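Local structure of o-succinylbenzoate synthase (Synechococcus elongatus, 2OZT) at residues 111-116 and 134-139; 153-158 and 189-194; 270-275 and 296-301. The protein catalyses the dehydration of 2-succinyl-6-hydroxy-2,4-cyclohexadiene-1-carboxylate to 2-succinylbenzoate, a metal-dependent step of phylloquinone biosynthesis. All blocks are in the same frame, centred on the assembly; numbering follows the deposited sequence.

Contact 1: 111-116 and 134-139. With PO4 (phosphate ion), chain B.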
loop_
_atom_site.group_PDB
_atom_site.type_symbol
_atom_site.label_atom_id
_atom_site.label_comp_id
_atom_site.label_asym_id
_atom_site.label_seq_id
_atom_site.Cartn_x
_atom_site.Cartn_y
_atom_site.Cartn_z
ATOM N N CYS A 111 -8.526 -7.625 -0.316
ATOM C CA CYS A 111 -7.784 -8.906 -0.168
ATOM C C CYS A 111 -7.718 -9.298 1.288
ATOM O O CYS A 111 -7.412 -8.473 2.165
ATOM C CB CYS A 111 -6.385 -8.674 -0.713
ATOM S SG CYS A 111 -5.328 -10.102 -0.607
ATOM N N ALA A 112 -8.016 -10.565 1.564
ATOM C CA ALA A 112 -7.980 -11.070 2.933
ATOM C C ALA A 112 -6.600 -11.669 3.207
ATOM O O ALA A 112 -6.038 -12.365 2.366
ATOM C CB ALA A 112 -9.065 -12.133 3.119
ATOM N N LEU A 113 -6.074 -11.436 4.396
ATOM C CA LEU A 113 -4.773 -12.001 4.775
ATOM C C LEU A 113 -4.937 -13.372 5.398
ATOM O O LEU A 113 -5.909 -13.657 6.100
ATOM C CB LEU A 113 -4.039 -11.050 5.744
ATOM C CG LEU A 113 -3.804 -9.647 5.198
ATOM C CD1 LEU A 113 -3.012 -8.815 6.215
ATOM C CD2 LEU A 113 -3.093 -9.639 3.835
ATOM N N LEU A 114 -3.933 -14.210 5.155
ATOM C CA LEU A 114 -3.789 -15.519 5.777
ATOM C C LEU A 114 -2.419 -15.598 6.445
ATOM O O LEU A 114 -1.385 -15.255 5.851
ATOM C CB LEU A 114 -3.910 -16.622 4.737
ATOM C CG LEU A 114 -5.193 -16.646 3.899
ATOM C CD1 LEU A 114 -5.109 -17.700 2.791
ATOM C CD2 LEU A 114 -6.332 -17.000 4.847
ATOM N N GLY A 115 -2.448 -16.002 7.708
ATOM C CA GLY A 115 -1.206 -16.011 8.485
ATOM C C GLY A 115 -0.253 -17.108 8.036
ATOM O O GLY A 115 -0.642 -18.062 7.372
ATOM N N SER A 116 1.008 -16.948 8.418
ATOM C CA SER A 116 2.008 -17.925 8.011
ATOM C C SER A 116 1.697 -19.305 8.549
ATOM O O SER A 116 1.040 -19.474 9.586
ATOM C CB SER A 116 3.402 -17.502 8.468
ATOM O OG SER A 116 3.470 -17.418 9.877
ATOM N N THR A 134 -10.162 -12.969 -2.724
ATOM C CA THR A 134 -8.713 -12.928 -3.002
ATOM C C THR A 134 -8.016 -12.893 -1.676
ATOM O O THR A 134 -8.472 -12.219 -0.733
ATOM C CB THR A 134 -8.353 -11.651 -3.776
ATOM O OG1 THR A 134 -9.021 -11.707 -5.048
ATOM C CG2 THR A 134 -6.861 -11.533 -4.015
ATOM N N PHE A 135 -6.924 -13.663 -1.582
ATOM C CA PHE A 135 -6.199 -13.862 -0.336
ATOM C C PHE A 135 -4.724 -13.607 -0.545
ATOM O O PHE A 135 -4.231 -13.793 -1.657
ATOM C CB PHE A 135 -6.353 -15.337 0.109
ATOM C CG PHE A 135 -7.784 -15.696 0.411
ATOM C CD1 PHE A 135 -8.298 -15.495 1.668
ATOM C CD2 PHE A 135 -8.605 -16.170 -0.593
ATOM C CE1 PHE A 135 -9.635 -15.786 1.950
ATOM C CE2 PHE A 135 -9.955 -16.481 -0.317
ATOM C CZ PHE A 135 -10.470 -16.241 0.954
ATOM N N LYS A 136 -4.045 -13.233 0.526
ATOM C CA LYS A 136 -2.563 -13.133 0.475
ATOM C C LYS A 136 -2.012 -13.887 1.651
ATOM O O LYS A 136 -2.381 -13.608 2.793
ATOM C CB LYS A 136 -2.106 -11.668 0.542
ATOM C CG LYS A 136 -0.543 -11.558 0.411
ATOM C CD LYS A 136 -0.058 -10.094 0.312
ATOM C CE LYS A 136 -0.111 -9.392 1.645
ATOM N NZ LYS A 136 0.728 -8.143 1.754
ATOM N N TRP A 137 -1.169 -14.887 1.368
ATOM C CA TRP A 137 -0.599 -15.734 2.418
ATOM C C TRP A 137 0.897 -15.466 2.522
ATOM O O TRP A 137 1.590 -15.366 1.501
ATOM C CB TRP A 137 -0.827 -17.207 2.037
ATOM C CG TRP A 137 -0.264 -18.227 3.027
ATOM C CD1 TRP A 137 -0.320 -18.163 4.391
ATOM C CD2 TRP A 137 0.411 -19.439 2.697
ATOM N NE1 TRP A 137 0.308 -19.274 4.937
ATOM C CE2 TRP A 137 0.771 -20.058 3.917
ATOM C CE3 TRP A 137 0.764 -20.061 1.486
ATOM C CZ2 TRP A 137 1.452 -21.295 3.972
ATOM C CZ3 TRP A 137 1.467 -21.290 1.547
ATOM C CH2 TRP A 137 1.797 -21.887 2.789
ATOM N N LYS A 138 1.378 -15.338 3.750
ATOM C CA LYS A 138 2.791 -15.094 4.027
ATOM C C LYS A 138 3.577 -16.371 3.886
ATOM O O LYS A 138 3.225 -17.395 4.493
ATOM C CB LYS A 138 2.920 -14.546 5.458
ATOM C CG LYS A 138 4.277 -13.983 5.802
ATOM C CD LYS A 138 4.282 -13.445 7.228
ATOM C CE LYS A 138 5.527 -12.621 7.486
ATOM N NZ LYS A 138 5.435 -12.059 8.880
ATOM N N VAL A 139 4.621 -16.295 3.049
ATOM C CA VAL A 139 5.559 -17.411 2.853
ATOM C C VAL A 139 6.989 -16.952 3.148
ATOM O O VAL A 139 7.268 -15.778 3.436
ATOM C CB VAL A 139 5.442 -18.044 1.457
ATOM C CG1 VAL A 139 4.066 -18.633 1.243
ATOM C CG2 VAL A 139 5.682 -16.972 0.372
HETATM P P PO4 B . -7.784 -9.958 -7.985
HETATM O O1 PO4 B . -8.779 -9.392 -7.020
HETATM O O2 PO4 B . -6.471 -9.362 -7.611
HETATM O O3 PO4 B . -7.741 -11.473 -7.776
HETATM O O4 PO4 B . -7.936 -9.784 -9.485
HETATM O O HOH W 1 5.079 -14.630 10.706
#

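Contact 2: 153-158 and 189-194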
loop_
_atom_site.group_PDB
_atom_site.type_symbol
_atom_site.label_atom_id
_atom_site.label_comp_id
_atom_site.label_asym_id
_atom_site.label_seq_id
_atom_site.Cartn_x
_atom_site.Cartn_y
_atom_site.Cartn_z
ATOM N N ALA A 153 -2.536 -28.232 0.045
ATOM C CA ALA A 153 -3.804 -28.413 0.767
ATOM C C ALA A 153 -4.705 -27.170 0.632
ATOM O O ALA A 153 -5.930 -27.287 0.480
ATOM C CB ALA A 153 -3.519 -28.702 2.224
ATOM N N LEU A 154 -4.082 -25.986 0.688
ATOM C CA LEU A 154 -4.843 -24.727 0.598
ATOM C C LEU A 154 -5.476 -24.596 -0.758
ATOM O O LEU A 154 -6.663 -24.216 -0.875
ATOM C CB LEU A 154 -3.891 -23.572 0.924
ATOM C CG LEU A 154 -4.496 -22.166 0.827
ATOM C CD1 LEU A 154 -5.677 -21.967 1.820
ATOM C CD2 LEU A 154 -3.403 -21.122 1.052
ATOM N N LEU A 155 -4.722 -24.921 -1.814
ATOM C CA LEU A 155 -5.285 -24.810 -3.147
ATOM C C LEU A 155 -6.411 -25.798 -3.379
ATOM O O LEU A 155 -7.378 -25.475 -4.069
ATOM C CB LEU A 155 -4.219 -25.002 -4.208
ATOM C CG LEU A 155 -3.155 -23.926 -4.326
ATOM C CD1 LEU A 155 -2.078 -24.391 -5.272
ATOM C CD2 LEU A 155 -3.814 -22.628 -4.815
ATOM N N ALA A 156 -6.277 -26.994 -2.804
ATOM C CA ALA A 156 -7.364 -27.979 -2.871
ATOM C C ALA A 156 -8.625 -27.565 -2.129
ATOM O O ALA A 156 -9.744 -27.881 -2.566
ATOM C CB ALA A 156 -6.860 -29.311 -2.363
ATOM N N ALA A 157 -8.459 -26.868 -1.005
ATOM C CA ALA A 157 -9.572 -26.445 -0.155
ATOM C C ALA A 157 -10.303 -25.168 -0.613
ATOM O O ALA A 157 -11.494 -25.034 -0.397
ATOM C CB ALA A 157 -9.071 -26.257 1.241
ATOM N N LEU A 158 -9.581 -24.221 -1.215
ATOM C CA LEU A 158 -10.215 -22.942 -1.587
ATOM C C LEU A 158 -11.326 -23.169 -2.592
ATOM O O LEU A 158 -11.206 -23.999 -3.488
ATOM C CB LEU A 158 -9.178 -21.969 -2.162
ATOM C CG LEU A 158 -8.225 -21.338 -1.142
ATOM C CD1 LEU A 158 -7.092 -20.632 -1.888
ATOM C CD2 LEU A 158 -8.977 -20.319 -0.321
ATOM N N ASN A 189 -1.407 -23.385 -10.170
ATOM C CA ASN A 189 -2.811 -23.513 -10.263
ATOM C C ASN A 189 -3.333 -22.162 -10.725
ATOM O O ASN A 189 -2.754 -21.138 -10.389
ATOM C CB ASN A 189 -3.256 -23.811 -8.829
ATOM C CG ASN A 189 -4.713 -24.092 -8.715
ATOM O OD1 ASN A 189 -5.534 -23.236 -9.008
ATOM N ND2 ASN A 189 -5.055 -25.300 -8.252
ATOM N N GLY A 190 -4.439 -22.167 -11.462
ATOM C CA GLY A 190 -5.074 -20.924 -11.903
ATOM C C GLY A 190 -5.456 -20.013 -10.757
ATOM O O GLY A 190 -5.719 -18.825 -10.973
ATOM N N LYS A 191 -5.471 -20.561 -9.541
ATOM C CA LYS A 191 -5.744 -19.767 -8.333
ATOM C C LYS A 191 -4.549 -18.895 -7.906
ATOM O O LYS A 191 -4.767 -17.885 -7.251
ATOM C CB LYS A 191 -6.223 -20.643 -7.153
ATOM C CG LYS A 191 -7.555 -21.396 -7.387
ATOM C CD LYS A 191 -7.940 -22.279 -6.180
ATOM C CE LYS A 191 -9.313 -22.986 -6.427
ATOM N NZ LYS A 191 -9.437 -24.316 -5.717
ATOM N N ILE A 192 -3.322 -19.250 -8.288
ATOM C CA ILE A 192 -2.116 -18.379 -7.964
ATOM C C ILE A 192 -1.985 -17.088 -8.802
ATOM O O ILE A 192 -1.687 -17.122 -9.989
ATOM C CB ILE A 192 -0.779 -19.174 -8.001
ATOM C CG1 ILE A 192 -0.822 -20.367 -7.026
ATOM C CG2 ILE A 192 0.381 -18.300 -7.643
ATOM C CD1 ILE A 192 -0.651 -20.010 -5.547
ATOM N N GLU A 193 -2.157 -15.941 -8.168
ATOM C CA GLU A 193 -2.155 -14.702 -8.917
ATOM C C GLU A 193 -0.742 -14.170 -9.148
ATOM O O GLU A 193 -0.380 -13.762 -10.257
ATOM C CB GLU A 193 -2.987 -13.680 -8.158
ATOM C CG GLU A 193 -3.258 -12.408 -8.945
ATOM C CD GLU A 193 -4.135 -11.422 -8.200
ATOM O OE1 GLU A 193 -4.382 -11.602 -6.994
ATOM O OE2 GLU A 193 -4.604 -10.468 -8.855
ATOM N N TYR A 194 0.049 -14.140 -8.090
ATOM C CA TYR A 194 1.453 -13.779 -8.189
ATOM C C TYR A 194 2.188 -14.143 -6.932
ATOM O O TYR A 194 1.561 -14.449 -5.886
ATOM C CB TYR A 194 1.639 -12.272 -8.474
ATOM C CG TYR A 194 0.919 -11.242 -7.584
ATOM C CD1 TYR A 194 -0.119 -10.482 -8.123
ATOM C CD2 TYR A 194 1.290 -11.007 -6.263
ATOM C CE1 TYR A 194 -0.759 -9.462 -7.372
ATOM C CE2 TYR A 194 0.633 -9.989 -5.490
ATOM C CZ TYR A 194 -0.371 -9.257 -6.067
ATOM O OH TYR A 194 -0.952 -8.284 -5.287
#

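Contact 3: 270-275 and 296-301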
loop_
_atom_site.group_PDB
_atom_site.type_symbol
_atom_site.label_atom_id
_atom_site.label_comp_id
_atom_site.label_asym_id
_atom_site.label_seq_id
_atom_site.Cartn_x
_atom_site.Cartn_y
_atom_site.Cartn_z
ATOM N N PHE A 270 -3.448 -1.732 -5.399
ATOM C CA PHE A 270 -3.305 -0.684 -4.418
ATOM C C PHE A 270 -3.405 -1.211 -2.995
ATOM O O PHE A 270 -4.325 -1.948 -2.684
ATOM C CB PHE A 270 -4.427 0.346 -4.650
ATOM C CG PHE A 270 -4.300 1.094 -5.946
ATOM C CD1 PHE A 270 -3.591 2.272 -5.986
ATOM C CD2 PHE A 270 -4.927 0.646 -7.105
ATOM C CE1 PHE A 270 -3.434 2.986 -7.207
ATOM C CE2 PHE A 270 -4.771 1.316 -8.322
ATOM C CZ PHE A 270 -4.060 2.511 -8.344
ATOM N N SER A 271 -2.447 -0.814 -2.152
ATOM C CA SER A 271 -2.374 -1.338 -0.795
ATOM C C SER A 271 -2.130 -0.323 0.265
ATOM O O SER A 271 -1.822 0.860 -0.011
ATOM C CB SER A 271 -1.294 -2.426 -0.729
ATOM O OG SER A 271 -0.021 -1.857 -0.672
ATOM N N SER A 272 -2.359 -0.783 1.494
ATOM C CA SER A 272 -2.247 0.076 2.674
ATOM C C SER A 272 -0.858 0.160 3.260
ATOM O O SER A 272 -0.116 -0.820 3.294
ATOM C CB SER A 272 -3.183 -0.442 3.763
ATOM O OG SER A 272 -3.063 0.351 4.944
ATOM N N ALA A 273 -0.480 1.336 3.729
ATOM C CA ALA A 273 0.757 1.543 4.490
ATOM C C ALA A 273 0.390 1.766 5.969
ATOM O O ALA A 273 1.089 2.514 6.672
ATOM C CB ALA A 273 1.463 2.783 3.971
ATOM N N LEU A 274 -0.700 1.138 6.426
ATOM C CA LEU A 274 -1.186 1.324 7.813
ATOM C C LEU A 274 -1.337 2.794 8.142
ATOM O O LEU A 274 -0.875 3.299 9.189
ATOM C CB LEU A 274 -0.255 0.612 8.823
ATOM C CG LEU A 274 -0.117 -0.902 8.642
ATOM C CD1 LEU A 274 0.813 -1.417 9.740
ATOM C CD2 LEU A 274 -1.463 -1.615 8.686
ATOM N N GLU A 275 -2.002 3.487 7.228
ATOM C CA GLU A 275 -2.277 4.916 7.379
ATOM C C GLU A 275 -3.642 5.103 8.050
ATOM O O GLU A 275 -4.401 4.155 8.232
ATOM C CB GLU A 275 -2.214 5.633 6.006
ATOM C CG GLU A 275 -3.249 5.180 5.001
ATOM C CD GLU A 275 -3.005 3.771 4.451
ATOM O OE1 GLU A 275 -3.675 2.835 4.932
ATOM O OE2 GLU A 275 -2.187 3.642 3.527
ATOM N N LEU A 296 -8.005 -4.865 -3.198
ATOM C CA LEU A 296 -7.111 -3.917 -2.540
ATOM C C LEU A 296 -6.409 -4.494 -1.338
ATOM O O LEU A 296 -7.015 -5.286 -0.562
ATOM C CB LEU A 296 -7.901 -2.693 -2.004
ATOM C CG LEU A 296 -8.797 -1.926 -2.972
ATOM C CD1 LEU A 296 -9.469 -0.762 -2.241
ATOM C CD2 LEU A 296 -7.960 -1.419 -4.189
ATOM N N GLY A 297 -5.160 -4.080 -1.140
ATOM C CA GLY A 297 -4.412 -4.566 0.032
ATOM C C GLY A 297 -4.723 -3.716 1.252
ATOM O O GLY A 297 -3.799 -3.185 1.895
ATOM N N PHE A 298 -6.013 -3.614 1.584
ATOM C CA PHE A 298 -6.453 -2.798 2.712
ATOM C C PHE A 298 -7.111 -3.625 3.800
ATOM O O PHE A 298 -7.805 -3.050 4.677
ATOM C CB PHE A 298 -7.379 -1.673 2.232
ATOM C CG PHE A 298 -6.629 -0.463 1.690
ATOM C CD1 PHE A 298 -6.388 0.644 2.510
ATOM C CD2 PHE A 298 -6.134 -0.430 0.381
ATOM C CE1 PHE A 298 -5.680 1.752 2.014
ATOM C CE2 PHE A 298 -5.449 0.675 -0.104
ATOM C CZ PHE A 298 -5.227 1.766 0.716
ATOM N N GLY A 299 -6.803 -4.927 3.799
ATOM C CA GLY A 299 -7.365 -5.883 4.801
ATOM C C GLY A 299 -6.566 -5.875 6.081
ATOM O O GLY A 299 -6.182 -6.931 6.582
ATOM N N VAL A 300 -6.328 -4.671 6.614
ATOM C CA VAL A 300 -5.328 -4.470 7.659
ATOM C C VAL A 300 -5.960 -4.017 8.982
ATOM O O VAL A 300 -5.253 -3.521 9.844
ATOM C CB VAL A 300 -4.264 -3.416 7.226
ATOM C CG1 VAL A 300 -3.458 -3.915 5.988
ATOM C CG2 VAL A 300 -4.940 -2.049 6.932
ATOM N N ASP A 301 -7.272 -4.187 9.120
ATOM C CA ASP A 301 -7.994 -3.761 10.337
ATOM C C ASP A 301 -7.502 -4.348 11.627
ATOM O O ASP A 301 -7.702 -3.737 12.668
ATOM C CB ASP A 301 -9.479 -4.087 10.241
ATOM C CG ASP A 301 -10.211 -3.157 9.322
ATOM O OD1 ASP A 301 -9.627 -2.166 8.862
ATOM O OD2 ASP A 301 -11.390 -3.434 9.058
HETATM O O HOH W 2 -0.865 -3.658 3.191
#

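Contact 1: 111-116 and 134-139
A112, L114, F135 and W137 make the apolar centre of this contact, all on the sheet face that helices 120-129 and 144-157 cover. The methyl CB of A112 lies 3.7 Å from CD1 of the F135 ring. L114 slants across the base of the same ring, its CD1 3.8 Å from F135 CB; with CG anti to the carbonyl carbon (chi1 -56°), the leucine's branches lean toward F135 while its CB meets W137. The indole takes another rotamer, CG anti to the backbone N (chi1 179°), which carries its pyrrole edge back to the neighbouring strand. There W137 NE1 makes a weak, strongly bent bond of 2.9 Å to G115 O, which lies near the ring plane.

Between the faces, the strands pair in parallel register. A112 N donates to T134 O at 2.9 Å, K136 N to A112 O at 2.8 Å and L114 N to K136 O at 2.9 Å, so A112 is bonded through both its N and its O. The last link, K138 N to L114 O, is weak.

On the opposite face L113 CD2 rests 3.7 Å from K136 CE, alongside a lysine chain that bends at chi3 (75°) and carries NZ away to a salt bridge with D167, a magnesium ligand. The strand ends are polar. K138, the last residue of its strand and the predicted proton donor, donates through NZ to a water that S116 OG reaches only weakly. At the other end T134 OG1 faces a phosphate, probably from the crystallisation liquor, which R165 and H294 also bind. Strands 112-114 and 134-138, parallel and joined through helix 120-129, form a beta-alpha-beta unit of the enolase-superfamily TIM barrel, and K136 and K138 correspond to the Lys-x-Lys motif on the second barrel strand.

Contact 2: 153-158 and 189-194
L155 packs into the turn at N189-I192, and K191 runs past it in the reverse direction to the end of helix 144-157. The two leucine branches divide the work: CD1 meets N189 CB at 3.8 Å, whereas CD2 lies 3.9 Å from K191 CB and more distantly approaches I192 CD1, whose side chain stands roughly perpendicular to it. L164 of strand 163-167 touches both L155 and I192, extending this packed side into the sheet.

The turn that receives the leucine is type I and is braced from within. N189 OD1 takes the backbone N of K191 at 2.7 Å, in the carbonyl plane and on a lone pair, which makes an Asx turn. Extended beyond CG, the lysine chain reaches two backbone oxygens. K191 NZ is 2.9 Å from L155 O, almost in line with that carbonyl (C=O...N 171°), and 2.9 Å from L158 O, which it meets from above the carbonyl plane. Replacing K191 by an alanine removes the donor shared by L155 O and L158 O, and would probably leave the helix end less firmly tied to the turn.

The solvent side is looser by comparison. A156 and A157 turn their methyls away from the turn and are exposed, as is G190 at its corner, and none of the three shares a close contact across the interface.

L158 is the first residue to leave helical geometry, so the ammonium sits at the C-terminal end of the helix. Its positive charge is likely to be favoured there by the negative end of the helix dipole as well as by the two direct bonds.

Contact 3: 270-275 and 296-301
G297 O is held by two donors, the backbone N of S272 at 2.8 Å and a water at 3.2 Å that also donates to S272 O. The amide of S272 approaches from well above the carbonyl plane (48° out of it). Alongside, G297 N donates to F270 O at 2.8 Å, so G297 is tied through both its N and its O in a single backbone bridge with S271. The backbones come so close here that a beta carbon on G297 would collide with S271 CB.

L296 is also bonded through its backbone to C111. Segment 296-301 therefore lies where the eighth, closing strand of the (beta/alpha)7beta barrel of the enolase superfamily is expected, though without regular strand geometry. S271, paired with G297, touches K245, the predicted proton acceptor.

Beyond the bridge the side chains take over. S272 CB sits over one face of the F298 ring, 3.9 Å from its centroid and 23° off the normal, a CH-pi contact. The chi1 of S272, 178°, turns OG toward E275, to whose OE1 it donates at 2.6 Å; it also accepts from L274 N, an ST turn. The same E275 oxygen meets R280 in a salt bridge. L274 CD2 packs 3.6 Å from V300 CB.

Contacts 1 and 3 adjoin where the barrel closes, and L113 CD1 of the one packs near G299 O of the other. Contact 2 is the outlying one, at a helix end and a turn, its centre about 23 Å from the chain centre; contact 1 lies at 15 Å and contact 3, the nearest, at 6 Å. Contacts 1 and 2 reach the same parallel sheet through strand 134-138 and helix 144-157, consecutive in the chain, and meet on the helix-covered face, where F135 touches L158 and L114 touches L154. The chemistry changes accordingly: regular strand pairing between an apolar face and a metal-site face in contact 1, lysine-to-carbonyl bonds in contact 2, and irregular loop bonding beside K245 in contact 3.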